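Local coordinates for hypothetical protein DR_0824 (Deinococcus radiodurans, PDB 2IMR) that deaminates aminodeoxyfutalosine to futalosine in menaquinone biosynthesis, as a zinc-dependent member of the metallo-dependent hydrolase (amidohydrolase) superfamily, at residues N97-L102 against G150-A155; F174-P179 against L208-H213; L237-A242 against A297-V302; G293-R298 against A318-V323; T324-N329 against V349-D354. All coordinates share one frame; numbering follows the deposited sequence.

Contact 1 of 5, residues N97-L102 against G150-A155; sequences NAHTHL and GDIVWA. With ZN (zinc ion), chain B.
Ile152 lies over one face of the His101 imidazole, with CB 3.6 Å from the ring centroid and 17° off the ring normal. This CH-pi contact is displaced toward the ND1-CE1 rim, where the CG2 branch also rests. The two side chains run alongside each other and point the same way. A second imidazole, that of His99, is met obliquely: Ile152 CG1 approaches His99 CE1 to 3.4 Å. With CG1 anti to the carbonyl carbon (chi1 -56°), the isoleucine divides its branches between the two rings. Each ring turns NE2 to the zinc ion, His99 NE2 and His101 NE2 both at 2.1 Å. His99 ND1 is bonded to Gln238 OE1, which, with the zinc bond at NE2, fixes the rotation of that ring.

Behind the rings the backbones pair in parallel. Gly150 N donates to Asn97 O, Gly150 O accepts from Thr100 N, and Ile152 N gives a nearly straight bond of 2.9 Å to Thr100 O. Gly150 nestles so close that a CB on it would collide with Ala98 O. Past His101, Leu102 N donates to Asp151 OD1 over 2.9 Å, on the syn lone pair, while Leu102 CG packs 3.4 Å from the same OD1. An alanine in place of Asp151 would probably leave the Leu102 N-H without its carboxylate and the chain just beyond the zinc ligands less firmly held. The two segments join the first two strands of an amidohydrolase TIM barrel, and His99 and His101 form the His-X-His zinc motif characteristic of the superfamily.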
# COMPACT_ATOMS: atom_id res chain seq x y z
N ASN A 97 -4.37 -5.36 -2.00
CA ASN A 97 -4.36 -3.91 -2.15
C ASN A 97 -3.71 -3.48 -0.85
O ASN A 97 -4.39 -3.29 0.16
CB ASN A 97 -5.77 -3.35 -2.23
CG ASN A 97 -5.78 -1.88 -2.63
OD1 ASN A 97 -4.81 -1.16 -2.38
ND2 ASN A 97 -6.88 -1.43 -3.23
N ALA A 98 -2.39 -3.33 -0.90
CA ALA A 98 -1.58 -2.99 0.27
C ALA A 98 -1.73 -1.59 0.84
O ALA A 98 -1.18 -1.30 1.91
CB ALA A 98 -0.11 -3.28 -0.04
N HIS A 99 -2.43 -0.71 0.14
CA HIS A 99 -2.64 0.63 0.66
C HIS A 99 -3.82 1.34 0.03
O HIS A 99 -3.85 1.58 -1.17
CB HIS A 99 -1.40 1.51 0.47
CG HIS A 99 -1.54 2.87 1.11
ND1 HIS A 99 -1.29 3.09 2.44
CD2 HIS A 99 -1.97 4.05 0.60
CE1 HIS A 99 -1.56 4.35 2.73
NE2 HIS A 99 -1.98 4.95 1.63
N THR A 100 -4.79 1.67 0.87
CA THR A 100 -5.96 2.42 0.43
C THR A 100 -6.58 3.08 1.66
O THR A 100 -6.15 2.86 2.79
CB THR A 100 -7.01 1.52 -0.26
OG1 THR A 100 -8.07 2.34 -0.79
CG2 THR A 100 -7.60 0.51 0.72
N HIS A 101 -7.57 3.94 1.41
CA HIS A 101 -8.30 4.60 2.48
C HIS A 101 -9.77 4.38 2.12
O HIS A 101 -10.23 4.91 1.10
CB HIS A 101 -8.04 6.12 2.50
CG HIS A 101 -6.64 6.50 2.85
ND1 HIS A 101 -6.34 7.24 3.98
CD2 HIS A 101 -5.46 6.33 2.20
CE1 HIS A 101 -5.04 7.51 4.00
NE2 HIS A 101 -4.49 6.96 2.93
N LEU A 102 -10.49 3.61 2.92
CA LEU A 102 -11.91 3.37 2.65
C LEU A 102 -12.74 4.51 3.24
O LEU A 102 -13.91 4.70 2.87
CB LEU A 102 -12.36 2.02 3.21
CG LEU A 102 -11.65 0.81 2.60
CD1 LEU A 102 -12.32 -0.47 3.06
CD2 LEU A 102 -11.70 0.89 1.07
N GLY A 150 -4.64 -3.37 2.97
CA GLY A 150 -3.91 -2.57 3.94
C GLY A 150 -4.70 -1.27 3.94
O GLY A 150 -4.49 -0.41 3.08
N ASP A 151 -5.63 -1.14 4.87
CA ASP A 151 -6.48 0.04 4.92
C ASP A 151 -6.15 1.04 6.01
O ASP A 151 -5.97 0.68 7.17
CB ASP A 151 -7.95 -0.38 5.06
CG ASP A 151 -8.89 0.80 5.07
OD1 ASP A 151 -8.79 1.63 4.15
OD2 ASP A 151 -9.75 0.90 5.98
N ILE A 152 -6.08 2.31 5.62
CA ILE A 152 -5.81 3.38 6.56
C ILE A 152 -7.19 3.86 7.02
O ILE A 152 -8.03 4.21 6.19
CB ILE A 152 -5.06 4.55 5.89
CG1 ILE A 152 -3.77 4.04 5.24
CG2 ILE A 152 -4.76 5.63 6.93
CD1 ILE A 152 -2.87 3.25 6.18
N VAL A 153 -7.40 3.86 8.33
CA VAL A 153 -8.68 4.26 8.91
C VAL A 153 -8.59 5.58 9.66
O VAL A 153 -7.65 5.80 10.44
CB VAL A 153 -9.19 3.19 9.92
CG1 VAL A 153 -10.53 3.62 10.50
CG2 VAL A 153 -9.31 1.84 9.24
N TRP A 154 -9.57 6.45 9.44
CA TRP A 154 -9.61 7.74 10.12
C TRP A 154 -10.62 7.77 11.25
O TRP A 154 -10.27 7.95 12.42
CB TRP A 154 -9.93 8.86 9.13
CG TRP A 154 -10.10 10.20 9.81
CD1 TRP A 154 -11.25 10.70 10.37
CD2 TRP A 154 -9.07 11.15 10.08
NE1 TRP A 154 -10.98 11.92 10.97
CE2 TRP A 154 -9.66 12.22 10.80
CE3 TRP A 154 -7.70 11.21 9.78
CZ2 TRP A 154 -8.92 13.33 11.23
CZ3 TRP A 154 -6.97 12.32 10.20
CH2 TRP A 154 -7.58 13.36 10.92
N ALA A 155 -11.90 7.59 10.92
CA ALA A 155 -12.95 7.64 11.93
C ALA A 155 -13.01 6.40 12.81
O ALA A 155 -13.07 5.28 12.31
CB ALA A 155 -14.31 7.87 11.26
ZN ZN B . -2.66 6.94 1.96
O HOH W 1 -10.55 3.31 5.97
O HOH W 2 -2.21 7.70 0.40

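Contact 2 of 5, residues F174-P179 against L208-H213; sequences FEVLNP and LGLSPH
Strands 174-176 and 208-212 are parallel neighbours in the barrel wall, the two strands of a beta-alpha-beta unit whose connection runs through helix 184-199. Phe174 pairs with Leu210, Glu175 with Ser211 and Val176 with Pro212. Phe174 N binds Gly209 O, Phe174 O takes Ser211 N, Val176 N binds Ser211 O, and Val176 O receives His213 N at 2.9 Å, so the pairing continues to the mouth of the barrel. On the face turned to the surrounding helices, Val176 CG2 meets Leu210 CD1 at 4.0 Å.

On the other face Glu175 stretches out with CG anti to the backbone N (chi1 -160°) and brings OE2 to the edge of the His213 ring, 3.3 Å from His213 CD2. The carboxylate and ring planes stand 72° apart. Leu177 runs alongside the histidine and lays CD1 over one ring face, 3.8 Å from the centroid, while His213 ND1 is tied to Thr217 OG1. The imidazole is thereby held by its rim and one face. Glu175 and His213 are both predicted to bind substrate. Since the carboxylate meets a ring carbon, with OE2 4.2 Å from His213 NE2, the two residues do not bond directly, consistent with each making its own contact to the substrate.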
# COMPACT_ATOMS: atom_id res chain seq x y z
N PHE A 174 -4.83 2.56 12.06
CA PHE A 174 -5.50 3.74 12.61
C PHE A 174 -4.61 4.94 12.34
O PHE A 174 -3.48 4.99 12.80
CB PHE A 174 -5.74 3.56 14.12
CG PHE A 174 -6.58 4.65 14.73
CD1 PHE A 174 -7.76 5.07 14.12
CD2 PHE A 174 -6.22 5.22 15.95
CE1 PHE A 174 -8.56 6.05 14.71
CE2 PHE A 174 -7.02 6.20 16.55
CZ PHE A 174 -8.19 6.62 15.93
N GLU A 175 -5.12 5.92 11.60
CA GLU A 175 -4.31 7.08 11.26
C GLU A 175 -4.24 8.13 12.36
O GLU A 175 -5.25 8.47 12.97
CB GLU A 175 -4.84 7.72 9.97
CG GLU A 175 -3.83 8.62 9.28
CD GLU A 175 -4.29 9.05 7.91
OE1 GLU A 175 -5.31 9.76 7.82
OE2 GLU A 175 -3.63 8.69 6.92
N VAL A 176 -3.03 8.63 12.62
CA VAL A 176 -2.83 9.66 13.63
C VAL A 176 -2.18 10.86 12.96
O VAL A 176 -1.23 10.73 12.21
CB VAL A 176 -1.92 9.15 14.77
CG1 VAL A 176 -1.69 10.27 15.79
CG2 VAL A 176 -2.56 7.95 15.43
N LEU A 177 -2.71 12.05 13.25
CA LEU A 177 -2.21 13.27 12.63
C LEU A 177 -2.23 14.46 13.59
O LEU A 177 -3.28 14.88 14.03
CB LEU A 177 -3.07 13.58 11.40
CG LEU A 177 -2.74 14.67 10.37
CD1 LEU A 177 -3.78 14.60 9.26
CD2 LEU A 177 -2.73 16.06 10.99
N ASN A 178 -1.05 15.00 13.90
CA ASN A 178 -0.94 16.18 14.76
C ASN A 178 0.52 16.61 14.77
O ASN A 178 1.36 15.96 15.38
CB ASN A 178 -1.40 15.90 16.18
CG ASN A 178 -1.51 17.17 17.00
OD1 ASN A 178 -0.54 17.89 17.16
ND2 ASN A 178 -2.71 17.45 17.51
N PRO A 179 0.83 17.73 14.12
CA PRO A 179 2.18 18.28 14.02
C PRO A 179 2.71 19.14 15.17
O PRO A 179 3.83 19.64 15.10
CB PRO A 179 2.12 19.06 12.71
CG PRO A 179 0.73 19.64 12.76
CD PRO A 179 -0.10 18.47 13.23
N LEU A 208 -4.88 -5.19 13.75
CA LEU A 208 -4.86 -3.75 13.98
C LEU A 208 -3.46 -3.20 13.73
O LEU A 208 -2.46 -3.84 14.08
CB LEU A 208 -5.28 -3.45 15.41
CG LEU A 208 -5.22 -1.98 15.84
CD1 LEU A 208 -6.25 -1.17 15.04
CD2 LEU A 208 -5.51 -1.87 17.33
N GLY A 209 -3.40 -2.02 13.12
CA GLY A 209 -2.12 -1.40 12.83
C GLY A 209 -2.14 0.07 13.21
O GLY A 209 -3.14 0.57 13.71
N LEU A 210 -1.04 0.76 12.95
CA LEU A 210 -0.95 2.17 13.28
C LEU A 210 -0.38 2.94 12.11
O LEU A 210 0.53 2.47 11.42
CB LEU A 210 -0.06 2.34 14.51
CG LEU A 210 -0.04 3.68 15.24
CD1 LEU A 210 -1.46 4.08 15.66
CD2 LEU A 210 0.86 3.54 16.47
N SER A 211 -0.90 4.13 11.87
CA SER A 211 -0.40 4.91 10.76
C SER A 211 -0.13 6.38 11.02
O SER A 211 -1.05 7.19 10.96
CB SER A 211 -1.34 4.80 9.56
OG SER A 211 -0.88 5.64 8.51
N PRO A 212 1.12 6.72 11.36
CA PRO A 212 1.47 8.13 11.60
C PRO A 212 1.31 8.70 10.18
O PRO A 212 1.94 8.20 9.25
CB PRO A 212 2.94 8.05 12.02
CG PRO A 212 3.06 6.67 12.63
CD PRO A 212 2.25 5.83 11.68
N HIS A 213 0.46 9.71 10.02
CA HIS A 213 0.16 10.29 8.71
C HIS A 213 1.34 10.53 7.76
O HIS A 213 1.47 9.86 6.73
CB HIS A 213 -0.63 11.59 8.89
CG HIS A 213 -1.23 12.12 7.63
ND1 HIS A 213 -1.18 13.46 7.29
CD2 HIS A 213 -1.94 11.51 6.65
CE1 HIS A 213 -1.83 13.65 6.15
NE2 HIS A 213 -2.30 12.49 5.74

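Contact 3 of 5, residues L237-A242 against A297-V302; sequences LQIHVA and ARPTLV. With ZN (zinc ion), chain B.
Pro299 CB fits into the notch between Leu237 and Ile239, touching Leu237 CB at 3.6 Å and Ile239 CD1 at 3.9 Å. Leu237 CD1 reaches farther, over the same proline carbon, to Ala297 CB. Two residues on, Leu301 turns CD2 to Val241 CG2, 4.0 Å away, with Ile239 a little farther off. These apolar bumps belong to the face of the sheet covered by helices 220-233 and 285-292. The segments are the fifth and sixth strands of the TIM barrel, running in parallel, and four backbone bonds hold them, the shortest from Val302 N to Ile239 O at 2.8 Å.

Within the barrel the fit is set by Gln238, His240, Thr300 and Val302. Gln238 CG lies alongside Thr300 CB. Val302 wedges between the glutamine amide and the histidine: CG2 comes to 3.3 Å from Gln238 OE1, and CG1, anti to the backbone N (chi1 -174°), lies 4.2 Å from His240 CD2. Gln238 NE2 donates to Ala98 O, its OE1 facing His99. His240 NE2 binds the zinc ion at 2.1 Å, and its ND1 bonds to His213 O, so the ring is gripped at both nitrogens. At the start of the pair, a water spans from Leu237 O to Thr300 OG1.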
# COMPACT_ATOMS: atom_id res chain seq x y z
N LEU A 237 3.14 -0.91 11.04
CA LEU A 237 3.12 0.52 10.78
C LEU A 237 3.13 0.84 9.30
O LEU A 237 3.68 0.09 8.50
CB LEU A 237 4.35 1.19 11.40
CG LEU A 237 4.51 1.40 12.91
CD1 LEU A 237 5.97 1.70 13.22
CD2 LEU A 237 3.62 2.53 13.38
N GLN A 238 2.51 1.96 8.95
CA GLN A 238 2.51 2.47 7.58
C GLN A 238 2.60 3.99 7.71
O GLN A 238 1.83 4.60 8.46
CB GLN A 238 1.26 2.08 6.79
CG GLN A 238 1.51 0.90 5.84
CD GLN A 238 0.41 0.70 4.80
OE1 GLN A 238 -0.08 1.66 4.22
NE2 GLN A 238 0.05 -0.55 4.55
N ILE A 239 3.56 4.58 7.01
CA ILE A 239 3.78 6.02 7.03
C ILE A 239 3.88 6.50 5.58
O ILE A 239 4.59 5.89 4.78
CB ILE A 239 5.13 6.39 7.74
CG1 ILE A 239 5.20 5.73 9.12
CG2 ILE A 239 5.26 7.91 7.87
CD1 ILE A 239 6.56 5.88 9.79
N HIS A 240 3.15 7.56 5.23
CA HIS A 240 3.23 8.11 3.88
C HIS A 240 4.51 8.94 3.86
O HIS A 240 4.64 9.87 4.66
CB HIS A 240 2.07 9.06 3.56
CG HIS A 240 0.72 8.42 3.68
ND1 HIS A 240 -0.02 8.44 4.84
CD2 HIS A 240 -0.05 7.80 2.76
CE1 HIS A 240 -1.18 7.85 4.64
NE2 HIS A 240 -1.23 7.45 3.38
N VAL A 241 5.43 8.64 2.96
CA VAL A 241 6.69 9.39 2.94
C VAL A 241 7.15 9.82 1.56
O VAL A 241 7.12 9.03 0.61
CB VAL A 241 7.82 8.55 3.59
CG1 VAL A 241 9.12 9.36 3.62
CG2 VAL A 241 7.41 8.14 5.00
N ALA A 242 7.56 11.08 1.46
CA ALA A 242 8.07 11.66 0.21
C ALA A 242 7.15 11.48 -1.00
O ALA A 242 7.62 11.20 -2.11
CB ALA A 242 9.46 11.10 -0.09
N ALA A 297 11.83 0.49 13.72
CA ALA A 297 10.62 -0.30 13.91
C ALA A 297 10.17 -0.99 12.61
O ALA A 297 9.14 -1.67 12.58
CB ALA A 297 9.50 0.60 14.43
N ARG A 298 10.97 -0.82 11.55
CA ARG A 298 10.67 -1.41 10.24
C ARG A 298 9.28 -1.06 9.72
O ARG A 298 8.55 -1.94 9.25
CB ARG A 298 10.82 -2.93 10.27
CG ARG A 298 12.26 -3.44 10.21
CD ARG A 298 12.25 -4.95 10.05
NE ARG A 298 11.50 -5.60 11.11
CZ ARG A 298 10.78 -6.71 10.96
NH1 ARG A 298 10.71 -7.31 9.78
NH2 ARG A 298 10.11 -7.21 11.99
N PRO A 299 8.89 0.22 9.79
CA PRO A 299 7.56 0.59 9.30
C PRO A 299 7.51 0.47 7.78
O PRO A 299 8.53 0.62 7.11
CB PRO A 299 7.43 2.04 9.74
CG PRO A 299 8.85 2.54 9.57
CD PRO A 299 9.65 1.41 10.21
N THR A 300 6.32 0.20 7.24
CA THR A 300 6.17 0.13 5.80
C THR A 300 6.01 1.58 5.34
O THR A 300 5.19 2.33 5.88
CB THR A 300 4.92 -0.69 5.40
OG1 THR A 300 5.14 -2.06 5.75
CG2 THR A 300 4.67 -0.60 3.90
N LEU A 301 6.81 1.98 4.35
CA LEU A 301 6.77 3.34 3.84
C LEU A 301 5.96 3.41 2.55
O LEU A 301 6.23 2.67 1.60
CB LEU A 301 8.20 3.84 3.60
CG LEU A 301 9.13 3.68 4.81
CD1 LEU A 301 10.53 4.16 4.44
CD2 LEU A 301 8.59 4.45 6.01
N VAL A 302 4.99 4.32 2.52
CA VAL A 302 4.11 4.47 1.37
C VAL A 302 4.48 5.62 0.43
O VAL A 302 4.87 6.70 0.87
CB VAL A 302 2.66 4.64 1.84
CG1 VAL A 302 1.71 4.66 0.64
CG2 VAL A 302 2.30 3.51 2.80
ZN ZN B . -2.66 6.94 1.96
O HOH W 3 5.34 -2.44 9.99
O HOH W 4 2.87 -2.31 7.67
O HOH W 2 -2.21 7.70 0.40

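Contact 4 of 5, residues G293-R298 against A318-V323; sequences GVLAAR and AGCAVV
Leu295 and Ala318 point their CB atoms at each other, 3.9 Å apart, and the same methyl of Ala318 also lies 3.7 Å from Leu295 O. The leucine chain then continues past the alanine: with CG anti to the carbonyl carbon (chi1 -62°), CD2 approaches the sulfur of Cys320, at 4.1 Å from SG. Cys320 SG is turned back toward the other segment and packs against the short 3-10 turn, 3.9 Å from Arg298 CA and at similar range from Leu295 O. That carbonyl is already engaged, since Arg298 N donates to Leu295 O and closes the turn.

Arg298 approaches from the outer side with the aliphatic part of its chain. Its CG rests 3.2 Å from Ala318 O, and CD lies near the carbonyl oxygens of both Ala318 and Gly319, 3.8 Å from Gly319 O, before a bend at chi3 (-56°) carries the guanidinium onward. No direct hydrogen bond joins the segments. Instead a water takes the N-H of Ala321 at 3.0 Å from its N and donates to Arg298 O, bridging the backbones where they begin to converge. Gly319 has a positive phi of 80°, a conformation in which a CB would be jammed against the preceding carbonyl oxygen.

Gly293, in a Schellman motif, ends helix 285-292, against which Leu295 also packs; Gly319 follows helix 309-318. The two segments thus lead from these helices into the adjacent parallel strands 300-303 and 322-324, at the N-terminal end of the barrel, away from the zinc.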
# COMPACT_ATOMS: atom_id res chain seq x y z
N GLY A 293 15.24 7.45 14.51
CA GLY A 293 15.14 6.11 15.07
C GLY A 293 13.82 5.43 14.76
O GLY A 293 13.52 4.37 15.31
N VAL A 294 13.03 6.04 13.89
CA VAL A 294 11.73 5.48 13.53
C VAL A 294 11.84 4.29 12.58
O VAL A 294 11.03 3.37 12.64
CB VAL A 294 10.83 6.57 12.89
CG1 VAL A 294 9.52 5.97 12.40
CG2 VAL A 294 10.55 7.66 13.92
N LEU A 295 12.84 4.29 11.70
CA LEU A 295 12.99 3.17 10.76
C LEU A 295 13.38 1.89 11.47
O LEU A 295 13.28 0.79 10.91
CB LEU A 295 14.00 3.51 9.66
CG LEU A 295 13.62 4.70 8.78
CD1 LEU A 295 14.50 4.74 7.55
CD2 LEU A 295 12.15 4.60 8.36
N ALA A 296 13.82 2.02 12.72
CA ALA A 296 14.22 0.87 13.53
C ALA A 296 13.04 -0.07 13.74
O ALA A 296 13.21 -1.28 13.91
CB ALA A 296 14.75 1.35 14.88
N ALA A 297 11.83 0.49 13.72
CA ALA A 297 10.62 -0.30 13.91
C ALA A 297 10.17 -0.99 12.61
O ALA A 297 9.14 -1.67 12.58
CB ALA A 297 9.50 0.60 14.43
N ARG A 298 10.97 -0.82 11.55
CA ARG A 298 10.67 -1.41 10.24
C ARG A 298 9.28 -1.06 9.72
O ARG A 298 8.55 -1.94 9.25
CB ARG A 298 10.82 -2.93 10.27
CG ARG A 298 12.26 -3.44 10.21
CD ARG A 298 12.25 -4.95 10.05
NE ARG A 298 11.50 -5.60 11.11
CZ ARG A 298 10.78 -6.71 10.96
NH1 ARG A 298 10.71 -7.31 9.78
NH2 ARG A 298 10.11 -7.21 11.99
N ALA A 318 17.42 -0.74 6.87
CA ALA A 318 16.43 -0.90 7.92
C ALA A 318 15.51 -2.10 7.71
O ALA A 318 14.89 -2.60 8.65
CB ALA A 318 15.59 0.37 8.05
N GLY A 319 15.42 -2.57 6.47
CA GLY A 319 14.57 -3.70 6.17
C GLY A 319 13.10 -3.31 6.05
O GLY A 319 12.21 -4.12 6.30
N CYS A 320 12.85 -2.05 5.68
CA CYS A 320 11.48 -1.56 5.52
C CYS A 320 10.91 -1.96 4.16
O CYS A 320 11.63 -1.99 3.16
CB CYS A 320 11.44 -0.03 5.61
SG CYS A 320 11.81 0.71 7.22
N ALA A 321 9.62 -2.28 4.13
CA ALA A 321 8.96 -2.62 2.88
C ALA A 321 8.34 -1.31 2.41
O ALA A 321 8.14 -0.40 3.21
CB ALA A 321 7.88 -3.66 3.11
N VAL A 322 8.05 -1.19 1.12
CA VAL A 322 7.44 0.02 0.60
C VAL A 322 6.23 -0.31 -0.26
O VAL A 322 6.19 -1.35 -0.91
CB VAL A 322 8.44 0.84 -0.26
CG1 VAL A 322 9.63 1.27 0.58
CG2 VAL A 322 8.90 0.02 -1.46
N VAL A 323 5.23 0.57 -0.24
CA VAL A 323 4.04 0.35 -1.06
C VAL A 323 3.95 1.48 -2.08
O VAL A 323 4.02 2.65 -1.72
CB VAL A 323 2.75 0.35 -0.21
CG1 VAL A 323 1.54 0.09 -1.12
CG2 VAL A 323 2.82 -0.71 0.87
O HOH W 5 7.93 -2.80 6.57

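Contact 5 of 5, residues T324-N329 against V349-D354; sequences TCPRSN and VALGTD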
# COMPACT_ATOMS: atom_id res chain seq x y z
N THR A 324 3.81 1.13 -3.35
CA THR A 324 3.70 2.14 -4.39
C THR A 324 2.26 2.11 -4.92
O THR A 324 1.66 1.04 -5.01
CB THR A 324 4.73 1.89 -5.53
OG1 THR A 324 4.60 2.90 -6.54
CG2 THR A 324 4.54 0.52 -6.15
N CYS A 325 1.72 3.29 -5.23
CA CYS A 325 0.36 3.44 -5.76
C CYS A 325 0.51 4.19 -7.09
O CYS A 325 0.39 5.42 -7.15
CB CYS A 325 -0.51 4.25 -4.78
SG CYS A 325 -0.60 3.58 -3.08
N PRO A 326 0.79 3.46 -8.18
CA PRO A 326 0.99 4.01 -9.52
C PRO A 326 0.01 5.07 -10.02
O PRO A 326 0.39 6.21 -10.25
CB PRO A 326 0.99 2.76 -10.40
CG PRO A 326 1.58 1.73 -9.50
CD PRO A 326 0.85 1.99 -8.21
N ARG A 327 -1.25 4.70 -10.20
CA ARG A 327 -2.22 5.66 -10.70
C ARG A 327 -2.34 6.90 -9.83
O ARG A 327 -2.37 8.02 -10.33
CB ARG A 327 -3.57 4.99 -10.89
CG ARG A 327 -3.55 3.97 -12.02
CD ARG A 327 -4.91 3.32 -12.21
NE ARG A 327 -5.30 2.56 -11.03
CZ ARG A 327 -6.43 1.86 -10.94
NH1 ARG A 327 -7.28 1.83 -11.97
NH2 ARG A 327 -6.72 1.20 -9.83
N SER A 328 -2.41 6.69 -8.52
CA SER A 328 -2.52 7.81 -7.60
C SER A 328 -1.38 8.81 -7.79
O SER A 328 -1.62 10.02 -7.86
CB SER A 328 -2.52 7.32 -6.15
OG SER A 328 -2.62 8.41 -5.25
N ASN A 329 -0.15 8.32 -7.89
CA ASN A 329 1.00 9.21 -8.07
C ASN A 329 0.87 10.01 -9.36
O ASN A 329 1.23 11.19 -9.41
CB ASN A 329 2.31 8.43 -8.11
CG ASN A 329 2.64 7.76 -6.79
OD1 ASN A 329 2.09 8.09 -5.74
ND2 ASN A 329 3.56 6.82 -6.84
N VAL A 349 8.77 -4.56 -2.38
CA VAL A 349 7.78 -3.62 -2.90
C VAL A 349 6.40 -4.26 -3.01
O VAL A 349 6.26 -5.40 -3.45
CB VAL A 349 8.19 -3.10 -4.30
CG1 VAL A 349 7.17 -2.10 -4.82
CG2 VAL A 349 9.57 -2.45 -4.22
N ALA A 350 5.38 -3.52 -2.58
CA ALA A 350 4.00 -3.98 -2.63
C ALA A 350 3.20 -2.94 -3.42
O ALA A 350 3.65 -1.80 -3.59
CB ALA A 350 3.44 -4.12 -1.22
N LEU A 351 2.02 -3.33 -3.88
CA LEU A 351 1.17 -2.43 -4.65
C LEU A 351 -0.12 -2.04 -3.93
O LEU A 351 -0.73 -2.85 -3.23
CB LEU A 351 0.82 -3.06 -5.99
CG LEU A 351 1.89 -3.02 -7.08
CD1 LEU A 351 1.58 -4.05 -8.15
CD2 LEU A 351 1.95 -1.62 -7.67
N GLY A 352 -0.52 -0.80 -4.13
CA GLY A 352 -1.75 -0.29 -3.55
C GLY A 352 -2.41 0.61 -4.59
O GLY A 352 -1.77 0.97 -5.57
N THR A 353 -3.68 0.96 -4.39
CA THR A 353 -4.38 1.82 -5.32
C THR A 353 -4.58 3.19 -4.69
O THR A 353 -4.91 4.16 -5.37
CB THR A 353 -5.79 1.28 -5.65
OG1 THR A 353 -6.56 1.22 -4.44
CG2 THR A 353 -5.72 -0.11 -6.26
N ASP A 354 -4.37 3.25 -3.37
CA ASP A 354 -4.60 4.47 -2.60
C ASP A 354 -6.13 4.60 -2.62
O ASP A 354 -6.80 3.72 -3.16
CB ASP A 354 -3.94 5.68 -3.28
CG ASP A 354 -3.53 6.74 -2.29
OD1 ASP A 354 -3.95 6.67 -1.12
OD2 ASP A 354 -2.79 7.66 -2.69
O HOH W 6 -3.06 4.18 -7.30
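Ser328 OG donates to Asp354 OD2 over 2.7 Å, meeting it on the anti side and 20° out of the carboxylate plane, with Ser328 CB 3.6 Å from Asp354 CB. Asp354 is a zinc-site residue whose side chain comes within about 3 Å of the metal, and its OD1 lies close to the zinc-bound water. Ser328 OG is also bonded to Ser358 OG, which helps to position the serine. Cys325 adds a flank, its CB 4.0 Å from Asp354 CB.

Farther out, a water accepts from Ser328 N and donates to Thr353 O. Thr353 OG1 donates to Asp354 O, and its CG2 abuts the edge of the Arg327 guanidinium, which forms salt bridges to Glu366 and Glu367. Thr324 N binds Ala350 O and Gly352 N binds Thr324 O, while Leu351 CD2 fits 3.7 Å from Thr324 CG2 and meets Pro326 CD at 3.8 Å, the leucine and proline side chains crossing at about a right angle. An alanine in place of Asp354 removes the carboxylate, and Ser328 OG would probably be freer to turn, with the zinc-bound water missing its acidic neighbour. The two segments unite the seventh and eighth strands of the barrel, and an aspartate after the last strand is a hallmark of amidohydrolase metal sites.

In the fold
The five contacts follow one closed TIM barrel round its zinc. Contacts 1 and 2, centres 11 Å apart, are joined where Val153 O meets Glu175 N at 2.8 Å. Contact 2 passes to contact 3 through Ser211 OG and Gln238 O, 2.9 Å apart; contacts 3 and 4 share Ala297 and Arg298. Contact 4 leads to contact 5 by Val322 O and Ala350 N, 2.8 Å apart, and Ala98 N to Leu351 O at 2.9 Å closes the ring back to contact 1. Contacts 1 and 3 supply the three zinc-binding histidines, contact 5 the nearby aspartate and contact 2 the predicted substrate residues. Contact 4, its centre about 19 Å from that of contact 1, lies away from the site.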